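Side-chain contacts in TRAP solute Binding Protein (Uncultured marine bacterium, PDB 5I7I), which binds aromatic acids such as 3-hydroxybenzoate and probably delivers them to a TRAP transporter for uptake into the cell: residues 112-115 with 116-120; 156-159 with 160-163; 322-325 with 326-329. All blocks are in the same frame, centred on the assembly; numbering follows the deposited sequence.

Interaction 1: residues 112-115 with 116-120; sequences ASAE and ATSQA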
loop_
_atom_site.group_PDB
_atom_site.type_symbol
_atom_site.label_atom_id
_atom_site.label_comp_id
_atom_site.label_asym_id
_atom_site.label_seq_id
_atom_site.Cartn_x
_atom_site.Cartn_y
_atom_site.Cartn_z
ATOM N N ALA A 112 4.641 6.078 -10.107
ATOM C CA ALA A 112 3.830 6.334 -11.293
ATOM C C ALA A 112 2.469 5.675 -11.061
ATOM O O ALA A 112 2.001 5.614 -9.919
ATOM C CB ALA A 112 4.540 5.802 -12.536
ATOM N N SER A 113 1.834 5.153 -12.103
ATOM C CA SER A 113 0.603 4.402 -11.899
ATOM C C SER A 113 0.854 3.215 -10.963
ATOM O O SER A 113 1.980 2.727 -10.820
ATOM C CB SER A 113 0.093 3.868 -13.233
ATOM O OG SER A 113 0.991 2.903 -13.738
ATOM N N ALA A 114 -0.215 2.722 -10.341
ATOM C CA ALA A 114 -0.063 1.489 -9.571
ATOM C C ALA A 114 0.339 0.330 -10.468
ATOM O O ALA A 114 1.099 -0.544 -10.046
ATOM C CB ALA A 114 -1.340 1.149 -8.807
ATOM N N GLU A 115 -0.120 0.322 -11.715
ATOM C CA GLU A 115 0.258 -0.742 -12.639
ATOM C C GLU A 115 1.771 -0.784 -12.837
ATOM O O GLU A 115 2.387 -1.856 -12.770
ATOM C CB GLU A 115 -0.441 -0.509 -13.972
ATOM C CG GLU A 115 0.000 -1.436 -15.093
ATOM C CD GLU A 115 -0.756 -1.205 -16.401
ATOM O OE1 GLU A 115 -1.582 -0.272 -16.495
ATOM O OE2 GLU A 115 -0.528 -1.995 -17.352
ATOM N N ALA A 116 2.382 0.380 -13.100
ATOM C CA ALA A 116 3.823 0.406 -13.334
ATOM C C ALA A 116 4.581 0.163 -12.045
ATOM O O ALA A 116 5.564 -0.595 -12.018
ATOM C CB ALA A 116 4.227 1.758 -13.931
ATOM N N THR A 117 4.146 0.806 -10.964
ATOM C CA THR A 117 4.900 0.759 -9.723
ATOM C C THR A 117 4.793 -0.615 -9.078
ATOM O O THR A 117 5.735 -1.068 -8.423
ATOM C CB THR A 117 4.436 1.890 -8.793
ATOM O OG1 THR A 117 4.423 3.139 -9.509
ATOM C CG2 THR A 117 5.405 2.051 -7.638
ATOM N N SER A 118 3.662 -1.293 -9.257
ATOM C CA SER A 118 3.495 -2.632 -8.702
ATOM C C SER A 118 4.391 -3.649 -9.399
ATOM O O SER A 118 4.965 -4.520 -8.736
ATOM C CB SER A 118 2.040 -3.068 -8.817
ATOM O OG SER A 118 1.216 -2.319 -7.963
ATOM N N GLN A 119 4.479 -3.611 -10.737
ATOM C CA GLN A 119 5.414 -4.484 -11.436
ATOM C C GLN A 119 6.851 -4.209 -11.006
ATOM O O GLN A 119 7.648 -5.139 -10.831
ATOM C CB GLN A 119 5.263 -4.289 -12.936
ATOM C CG GLN A 119 3.972 -4.847 -13.450
ATOM C CD GLN A 119 3.757 -4.554 -14.902
ATOM O OE1 GLN A 119 4.083 -5.364 -15.773
ATOM N NE2 GLN A 119 3.258 -3.357 -15.185
ATOM N N ALA A 120 7.192 -2.931 -10.854
ATOM C CA ALA A 120 8.512 -2.567 -10.361
ATOM C C ALA A 120 8.768 -3.202 -8.997
ATOM O O ALA A 120 9.821 -3.797 -8.773
ATOM C CB ALA A 120 8.628 -1.044 -10.299
HETATM O O HOH W 1 2.221 -2.543 -17.781
#

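Interaction 2: residues 156-159 with 160-163; sequences IKSA and ADLN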
loop_
_atom_site.group_PDB
_atom_site.type_symbol
_atom_site.label_atom_id
_atom_site.label_comp_id
_atom_site.label_asym_id
_atom_site.label_seq_id
_atom_site.Cartn_x
_atom_site.Cartn_y
_atom_site.Cartn_z
ATOM N N ILE A 156 -5.649 22.317 0.816
ATOM C CA ILE A 156 -4.192 22.274 0.893
ATOM C C ILE A 156 -3.658 22.712 -0.468
ATOM O O ILE A 156 -3.636 21.940 -1.433
ATOM C CB ILE A 156 -3.665 20.906 1.330
ATOM C CG1 ILE A 156 -4.253 20.510 2.689
ATOM C CG2 ILE A 156 -2.139 20.920 1.372
ATOM C CD1 ILE A 156 -4.011 21.499 3.814
ATOM N N LYS A 157 -3.210 23.973 -0.540
ATOM C CA LYS A 157 -2.643 24.549 -1.755
ATOM C C LYS A 157 -1.130 24.497 -1.784
ATOM O O LYS A 157 -0.540 24.645 -2.860
ATOM C CB LYS A 157 -2.994 26.036 -1.854
ATOM C CG LYS A 157 -4.461 26.357 -1.807
ATOM C CD LYS A 157 -4.649 27.867 -1.870
ATOM C CE LYS A 157 -5.086 28.464 -0.532
ATOM N NZ LYS A 157 -4.081 28.340 0.558
ATOM N N SER A 158 -0.498 24.331 -0.634
ATOM C CA SER A 158 0.954 24.375 -0.527
ATOM C C SER A 158 1.321 23.722 0.798
ATOM O O SER A 158 0.472 23.500 1.663
ATOM C CB SER A 158 1.505 25.808 -0.571
ATOM O OG SER A 158 1.241 26.477 0.649
ATOM N N ALA A 159 2.610 23.434 0.948
ATOM C CA ALA A 159 3.127 22.866 2.192
ATOM C C ALA A 159 2.742 23.700 3.410
ATOM O O ALA A 159 2.417 23.153 4.473
ATOM C CB ALA A 159 4.646 22.739 2.110
ATOM N N ALA A 160 2.779 25.029 3.285
ATOM C CA ALA A 160 2.504 25.873 4.441
ATOM C C ALA A 160 1.100 25.634 4.986
ATOM O O ALA A 160 0.858 25.835 6.185
ATOM C CB ALA A 160 2.662 27.340 4.060
ATOM N N ASP A 161 0.154 25.238 4.128
ATOM C CA ASP A 161 -1.205 24.977 4.601
ATOM C C ASP A 161 -1.268 23.782 5.531
ATOM O O ASP A 161 -2.249 23.635 6.265
ATOM C CB ASP A 161 -2.158 24.765 3.434
ATOM C CG ASP A 161 -2.387 26.019 2.643
ATOM O OD1 ASP A 161 -2.330 27.128 3.221
ATOM O OD2 ASP A 161 -2.660 25.904 1.434
ATOM N N LEU A 162 -0.250 22.933 5.520
ATOM C CA LEU A 162 -0.186 21.809 6.438
ATOM C C LEU A 162 0.398 22.159 7.793
ATOM O O LEU A 162 0.307 21.333 8.706
ATOM C CB LEU A 162 0.661 20.692 5.828
ATOM C CG LEU A 162 0.056 20.028 4.594
ATOM C CD1 LEU A 162 1.099 19.157 3.949
ATOM C CD2 LEU A 162 -1.174 19.219 4.966
ATOM N N ASN A 163 1.001 23.339 7.950
ATOM C CA ASN A 163 1.585 23.704 9.236
ATOM C C ASN A 163 0.551 23.602 10.344
ATOM O O ASN A 163 -0.556 24.148 10.250
ATOM C CB ASN A 163 2.143 25.123 9.177
ATOM C CG ASN A 163 3.362 25.241 8.268
ATOM O OD1 ASN A 163 4.005 24.241 7.925
ATOM N ND2 ASN A 163 3.675 26.462 7.861
HETATM O O HOH W 2 4.374 26.592 1.274
HETATM O O HOH W 3 -0.853 28.167 0.628
#

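Interaction 3: residues 322-325 with 326-329; sequences GLDG and AMLV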
loop_
_atom_site.group_PDB
_atom_site.type_symbol
_atom_site.label_atom_id
_atom_site.label_comp_id
_atom_site.label_asym_id
_atom_site.label_seq_id
_atom_site.Cartn_x
_atom_site.Cartn_y
_atom_site.Cartn_z
ATOM N N GLY A 322 23.073 -1.555 6.497
ATOM C CA GLY A 322 23.750 -2.542 5.680
ATOM C C GLY A 322 23.293 -2.653 4.252
ATOM O O GLY A 322 23.632 -3.637 3.589
ATOM N N LEU A 323 22.540 -1.685 3.744
ATOM C CA LEU A 323 22.048 -1.713 2.381
ATOM C C LEU A 323 22.734 -0.625 1.576
ATOM O O LEU A 323 23.170 0.381 2.130
ATOM C CB LEU A 323 20.540 -1.463 2.355
ATOM C CG LEU A 323 19.741 -2.388 3.258
ATOM C CD1 LEU A 323 18.265 -2.114 3.054
ATOM C CD2 LEU A 323 20.058 -3.844 2.960
ATOM N N ASP A 324 22.803 -0.829 0.266
ATOM C CA ASP A 324 23.321 0.189 -0.648
ATOM C C ASP A 324 22.139 1.080 -1.019
ATOM O O ASP A 324 21.430 0.860 -2.015
ATOM C CB ASP A 324 23.972 -0.449 -1.871
ATOM C CG ASP A 324 24.680 0.565 -2.749
ATOM O OD1 ASP A 324 24.335 1.757 -2.676
ATOM O OD2 ASP A 324 25.592 0.152 -3.502
ATOM N N GLY A 325 21.927 2.117 -0.206
ATOM C CA GLY A 325 20.737 2.938 -0.367
ATOM C C GLY A 325 20.657 3.582 -1.734
ATOM O O GLY A 325 19.589 3.615 -2.353
ATOM N N ALA A 326 21.769 4.128 -2.213
ATOM C CA ALA A 326 21.765 4.778 -3.527
ATOM C C ALA A 326 21.416 3.787 -4.631
ATOM O O ALA A 326 20.659 4.105 -5.557
ATOM C CB ALA A 326 23.137 5.395 -3.804
ATOM N N MET A 327 21.958 2.578 -4.553
ATOM C CA MET A 327 21.685 1.592 -5.583
ATOM C C MET A 327 20.218 1.193 -5.550
ATOM O O MET A 327 19.591 1.042 -6.600
ATOM C CB MET A 327 22.610 0.394 -5.389
ATOM C CG MET A 327 22.461 -0.729 -6.424
ATOM S SD MET A 327 21.137 -1.866 -6.002
ATOM C CE MET A 327 21.239 -3.001 -7.402
ATOM N N LEU A 328 19.644 1.053 -4.353
ATOM C CA LEU A 328 18.243 0.645 -4.264
ATOM C C LEU A 328 17.315 1.714 -4.820
ATOM O O LEU A 328 16.345 1.390 -5.521
ATOM C CB LEU A 328 17.869 0.296 -2.820
ATOM C CG LEU A 328 18.611 -0.917 -2.267
ATOM C CD1 LEU A 328 18.266 -1.099 -0.790
ATOM C CD2 LEU A 328 18.310 -2.147 -3.071
ATOM N N VAL A 329 17.576 2.988 -4.508
ATOM C CA VAL A 329 16.732 4.066 -5.021
ATOM C C VAL A 329 16.813 4.122 -6.538
ATOM O O VAL A 329 15.789 4.239 -7.222
ATOM C CB VAL A 329 17.121 5.398 -4.367
ATOM C CG1 VAL A 329 16.416 6.574 -5.049
ATOM C CG2 VAL A 329 16.764 5.366 -2.894
HETATM O O HOH W 4 24.282 4.634 -0.722
#

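Interaction 1: residues 112-115 with 116-120
The carboxylate of E115 and the carboxamide of Q119 are the two flat groups beside the N-cap of helix 114-126; the two side chains run alongside each other in the same direction, their planes 23° apart. The E115 carbonyl oxygen sits in the plane of the Q119 amide, 3.0 Å from NE2, whereas NE2 itself stands above the plane of that carbonyl, well off its lone pairs. A water accepts a hydrogen bond from Q119 NE2 and donates one to E115 OE2, which is also hydrogen-bonded to Q272 of helix 264-287. The backbone bond from Q119 N to E115 O is long and weak at 3.4 Å, and the amide supplements it. Replacing Q119 by an alanine is likely to leave E115 O with little more than the weak backbone bond inside this turn, and the water without the N-H it accepts.

S113 is the N-cap. Its OG, lodged between its own backbone N and carbonyl carbon (chi1 67°), accepts from A116 N at 3.0 Å along a nearly straight line, 164°. Outside the segment, the carboxylate of D275 receives the amides of A114 and E115, so negative charge at this end would suit the helix dipole.

Two hydroxyls then fold back on the turn before them. T117 OG1 donates to S113 O at 2.8 Å, sharing it with T117 N, and takes a weak bond from A112 N. S118 OG donates to A114 O at 2.7 Å and is itself hydrogen-bonded to C143 N of strand 136-143; S118 N reaches A114 O from the opposite face of its plane.

Interaction 2: residues 156-159 with 160-163
D161 OD2 meets K157 twice: it accepts from the backbone N at 2.8 Å and from the ammonium NZ at 3.0 Å, the latter a salt bridge. The two donors use different sides of the oxygen. K157 N takes the anti lone pair, the one turned away from OD1, and NZ arrives on the syn side, 20° out of the carboxylate plane. To get there the lysine chain bends at chi3 (-107°) and chi4 (65°), curling back to bring NZ to the syn side of OD2. A weak bond from S158 N and another from a water add to the load on OD2, and together these donors would be expected to favour the ionised form of the aspartate.

The same water also touches S158 OG at 2.7 Å, and the serine hydroxyl has a further water, which accepts from A160 N. S158 thus joins the carboxylate to the amide of A160 through solvent.

Behind the polar cluster, I156 CD1 lies 3.8 Å from both D161 CB and L162 CD2. The isoleucine and leucine side chains cross at about a right angle, and I156 is backed by I149 and T151 of strand 148-151. The I156 carbonyl bonds T225 OG1, and D161 O accepts from K154 NZ, which ties the turn to other parts of the same chain.

The backbone supplies the frame. D161 N bonds S158 O at 3.0 Å and L162 N bonds A159 O at 2.9 Å, each donor standing above the carbonyl plane. The whole is a tight turn with helical backbone angles at 160-162, in the loop between strands 148-151 and 166-169, with an aspartate side chain turned back to receive the amide four residues earlier.

Interaction 3: residues 322-325 with 326-329
From D324 onward the backbone enters helix 325-339, with L328 N bonded to D324 O at 2.9 Å and V329 N to G325 O at 3.0 Å. D324 is the N-cap of this helix and also the centre of an inverse gamma turn. Just before it, G322, at positive phi (83°), is the C-prime residue of the Schellman motif that ends helix 297-320, so one helix stops and the next starts within a few residues.

The aspartate carries the cap. With CG anti to its amide nitrogen (chi1 -172°), its carboxylate turns back over the first turn, where OD1 accepts from M327 N at 3.1 Å. The donor lies well above the carboxylate plane. The two side chains cross at about a right angle, M327 CB resting 3.4 Å from D324 CG. Negative charge here would probably be favoured by the amino end of the helix. N319 OD1, from the preceding helix, receives G325 N, and so ties the two helices at their junction.

L328 is buried, and its CD1 meets L323, whose CB lies 3.9 Å away; both leucines also touch H101 of a nearby loop. V329 packs on W314 and I315 of helix 297-320. A water accepts from A326 N at 3.0 Å and gives D324 OD1 a weak bond.

Read from the N terminus, the three contacts come strictly in series: none nests in or crosses another, and each is closed within a few neighbouring residues. Interaction 1 starts helix 114-126 and sets it against helix 264-287 and strand 136-143, its A114 side chain about 10 Å from the bound 3-hydroxybenzoate. Interaction 2 lies in the loop from strand 148-151 to strand 166-169 of the six-stranded sheet, its centre about 28 Å from that of interaction 1. Interaction 3 makes the corner between the last two helices; helix 325-339, which it begins, later reaches A112, Q119 and A120 of interaction 1.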